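Local coordinates for protein haloacid dehalogenase-like hydrolase (Bacteroides thetaiotaomicron, PDB 2RBK) that is probably a magnesium-dependent phosphatase of the haloacid dehalogenase superfamily, at residues A84-E89 against I166-I171. Residues are numbered along the deposited sequence; the frame is centred on the assembly and turned at random.
Sequences AIPQEE and IPTCEI
E89, in the first turn of helix 87-100, reaches into the type I beta turn I166-C169 and grips T168 with both carboxylate oxygens. The hydroxyl T168 OG1 donates to E89 OE2 over 2.6 Å, arriving on the syn side but 27° out of the carboxylate plane. The second bond, from T168 N to E89 OE1 at 3.0 Å, is nearly straight (165° at the hydrogen), although the position of OE1 is less certain. Backbone and side chain of one residue thus clasp the two ends of the carboxylate and should fix its rotation. The chain of E89 runs extended beyond CG, which carries the acid across to the turn, and the side chain of T168 meets it at about a right angle. P167 lies across the glutamate, its CD 3.6 Å from E89 CD, while I166 CG2 sits 4.1 Å from E89 CB. With an alanine here, the amide and hydroxyl of T168 would probably lose the carboxylate that accepts both, and a gap would open beside CG and CD of P167. Beside the carboxylate, C169 turns its sulfur to the other segment: SG packs at 3.7 Å against I85 CG2, the branch presented to it when CG1 lies beside the backbone N (chi1 -62°). P86, the N-cap residue of the helix, brings CG to 3.9 Å from T168 OG1. I166 also touches M93 farther along the helix, and both I166 and C169 touch V181. The N-terminal turn of helix 87-100 thereby pins the beta turn preceding strand 170-172, within what is probably the cap domain of this HAD-family protein.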
ATOM      1  N   ALA A  84       4.274 -14.540   5.312  1.00  9.87           N
ATOM      2  CA  ALA A  84       3.499 -15.379   4.414  1.00 10.81           C
ATOM      3  C   ALA A  84       2.198 -15.741   5.133  1.00  9.88           C
ATOM      4  O   ALA A  84       2.133 -15.873   6.354  1.00 11.43           O
ATOM      5  CB  ALA A  84       4.241 -16.609   4.008  1.00 15.51           C
ATOM      6  N   ILE A  85       1.141 -15.943   4.348  1.00  9.69           N
ATOM      7  CA  ILE A  85      -0.174 -16.268   4.853  1.00  9.69           C
ATOM      8  C   ILE A  85      -0.271 -17.731   5.209  1.00  9.36           C
ATOM      9  O   ILE A  85       0.176 -18.582   4.426  1.00 10.42           O
ATOM     10  CB  ILE A  85      -1.221 -15.861   3.784  1.00  9.50           C
ATOM     11  CG1 ILE A  85      -1.195 -14.362   3.526  1.00 10.79           C
ATOM     12  CG2 ILE A  85      -2.602 -16.313   4.200  1.00 10.80           C
ATOM     13  CD1 ILE A  85      -1.998 -13.944   2.338  1.00 11.25           C
ATOM     14  N   PRO A  86      -0.881 -18.088   6.322  1.00  9.93           N
ATOM     15  CA  PRO A  86      -1.141 -19.501   6.632  1.00 10.26           C
ATOM     16  C   PRO A  86      -1.795 -20.222   5.434  1.00 10.27           C
ATOM     17  O   PRO A  86      -2.754 -19.721   4.857  1.00 10.24           O
ATOM     18  CB  PRO A  86      -2.099 -19.425   7.820  1.00 11.18           C
ATOM     19  CG  PRO A  86      -1.647 -18.181   8.538  1.00 13.55           C
ATOM     20  CD  PRO A  86      -1.370 -17.224   7.393  1.00 11.40           C
ATOM     21  N   GLN A  87      -1.280 -21.395   5.136  1.00 10.90           N
ATOM     22  CA  GLN A  87      -1.743 -22.046   3.911  1.00 11.18           C
ATOM     23  C   GLN A  87      -3.233 -22.364   3.989  1.00 10.89           C
ATOM     24  O   GLN A  87      -3.927 -22.317   2.956  1.00 11.68           O
ATOM     25  CB  GLN A  87      -0.980 -23.312   3.645  1.00 11.73           C
ATOM     26  CG  GLN A  87      -1.036 -23.616   2.124  1.00 12.09           C
ATOM     27  CD  GLN A  87      -0.249 -22.623   1.340  1.00 11.76           C
ATOM     28  OE1 GLN A  87       0.752 -22.068   1.848  1.00 14.19           O
ATOM     29  NE2 GLN A  87      -0.619 -22.329   0.115  1.00 13.60           N
ATOM     30  N   GLU A  88      -3.774 -22.697   5.148  1.00 11.47           N
ATOM     31  CA  GLU A  88      -5.207 -22.970   5.219  1.00 12.35           C
ATOM     32  C   GLU A  88      -6.011 -21.772   4.760  1.00 11.23           C
ATOM     33  O   GLU A  88      -7.113 -21.923   4.183  1.00 12.66           O
ATOM     34  CB  GLU A  88      -5.585 -23.334   6.647  1.00 14.72           C
ATOM     35  CG  GLU A  88      -5.318 -24.689   7.112  1.00 19.38           C
ATOM     36  CD  GLU A  88      -5.817 -25.108   8.447  1.00 19.93           C
ATOM     37  OE1 GLU A  88      -6.562 -24.355   9.121  1.00 18.59           O
ATOM     38  OE2 GLU A  88      -5.418 -26.211   8.891  1.00 24.69           O
ATOM     39  N   GLU A  89      -5.545 -20.589   5.079  1.00 10.48           N
ATOM     40  CA  GLU A  89      -6.289 -19.353   4.749  1.00 10.59           C
ATOM     41  C   GLU A  89      -6.110 -19.018   3.279  1.00 10.25           C
ATOM     42  O   GLU A  89      -7.054 -18.511   2.645  1.00 11.27           O
ATOM     43  CB  GLU A  89      -5.859 -18.255   5.712  1.00 11.12           C
ATOM     44  CG  GLU A  89      -6.200 -18.622   7.142  1.00 13.47           C
ATOM     45  CD  GLU A  89      -6.048 -17.563   8.208  1.00 13.95           C
ATOM     46  OE1 GLU A  89      -6.489 -16.458   8.081  1.00 15.38           O
ATOM     47  OE2 GLU A  89      -5.463 -17.941   9.261  1.00 15.95           O
ATOM     48  N   ILE A 166     -10.777 -16.805   7.017  1.00 19.72           N
ATOM     49  CA  ILE A 166      -9.430 -16.186   7.060  1.00 18.63           C
ATOM     50  C   ILE A 166      -9.223 -15.588   8.460  1.00 17.14           C
ATOM     51  O   ILE A 166      -9.003 -14.372   8.585  1.00 19.65           O
ATOM     52  CB  ILE A 166      -9.156 -15.179   5.899  1.00 19.89           C
ATOM     53  CG1 ILE A 166     -10.203 -14.108   5.766  1.00 17.76           C
ATOM     54  CG2 ILE A 166      -9.028 -15.978   4.582  1.00 23.71           C
ATOM     55  CD1 ILE A 166      -9.825 -12.826   4.955  1.00 19.43           C
ATOM     56  N   PRO A 167      -9.282 -16.416   9.521  1.00 15.45           N
ATOM     57  CA  PRO A 167      -9.388 -15.901  10.862  1.00 15.74           C
ATOM     58  C   PRO A 167      -8.198 -15.189  11.445  1.00 14.16           C
ATOM     59  O   PRO A 167      -8.387 -14.522  12.485  1.00 17.67           O
ATOM     60  CB  PRO A 167      -9.646 -17.134  11.712  1.00 18.24           C
ATOM     61  CG  PRO A 167      -8.937 -18.215  10.942  1.00 18.28           C
ATOM     62  CD  PRO A 167      -9.333 -17.893   9.520  1.00 16.35           C
ATOM     63  N   THR A 168      -7.056 -15.273  10.828  1.00 12.14           N
ATOM     64  CA  THR A 168      -5.887 -14.598  11.384  1.00 12.20           C
ATOM     65  C   THR A 168      -5.344 -13.510  10.481  1.00 12.60           C
ATOM     66  O   THR A 168      -4.457 -12.793  10.876  1.00 19.70           O
ATOM     67  CB  THR A 168      -4.751 -15.574  11.784  1.00 12.74           C
ATOM     68  OG1 THR A 168      -4.157 -16.133  10.644  1.00 13.61           O
ATOM     69  CG2 THR A 168      -5.221 -16.650  12.772  1.00 13.54           C
ATOM     70  N   CYS A 169      -5.844 -13.341   9.292  1.00 11.37           N
ATOM     71  CA  CYS A 169      -5.309 -12.380   8.334  1.00 10.77           C
ATOM     72  C   CYS A 169      -5.809 -10.967   8.617  1.00 10.76           C
ATOM     73  O   CYS A 169      -6.892 -10.728   9.142  1.00 14.03           O
ATOM     74  CB  CYS A 169      -5.657 -12.746   6.916  1.00 11.70           C
ATOM     75  SG  CYS A 169      -4.905 -14.195   6.252  1.00 14.62           S
ATOM     76  N   GLU A 170      -5.023 -10.013   8.163  1.00 10.21           N
ATOM     77  CA  GLU A 170      -5.410  -8.631   8.049  1.00 10.68           C
ATOM     78  C   GLU A 170      -6.026  -8.392   6.699  1.00 10.65           C
ATOM     79  O   GLU A 170      -5.630  -9.006   5.694  1.00 12.18           O
ATOM     80  CB  GLU A 170      -4.181  -7.744   8.155  1.00 11.80           C
ATOM     81  CG  GLU A 170      -3.411  -7.910   9.437  1.00 13.08           C
ATOM     82  CD  GLU A 170      -4.147  -7.734  10.742  1.00 15.31           C
ATOM     83  OE1 GLU A 170      -5.113  -6.969  10.801  1.00 18.53           O
ATOM     84  OE2 GLU A 170      -3.729  -8.388  11.746  1.00 16.80           O
ATOM     85  N   ILE A 171      -7.001  -7.502   6.624  1.00 12.45           N
ATOM     86  CA  ILE A 171      -7.682  -7.168   5.411  0.62 13.06           C
ATOM     87  C   ILE A 171      -7.768  -5.669   5.312  1.00 15.39           C
ATOM     88  O   ILE A 171      -8.258  -5.039   6.266  1.00 22.25           O
ATOM     89  CB  ILE A 171      -9.090  -7.784   5.304  0.62 16.92           C
ATOM     90  CG1 ILE A 171      -9.148  -9.261   5.670  0.62 19.24           C
ATOM     91  CG2 ILE A 171      -9.565  -7.479   3.894  0.62 21.14           C
ATOM     92  CD1 ILE A 171     -10.529  -9.622   6.172  0.62 25.91           C
TER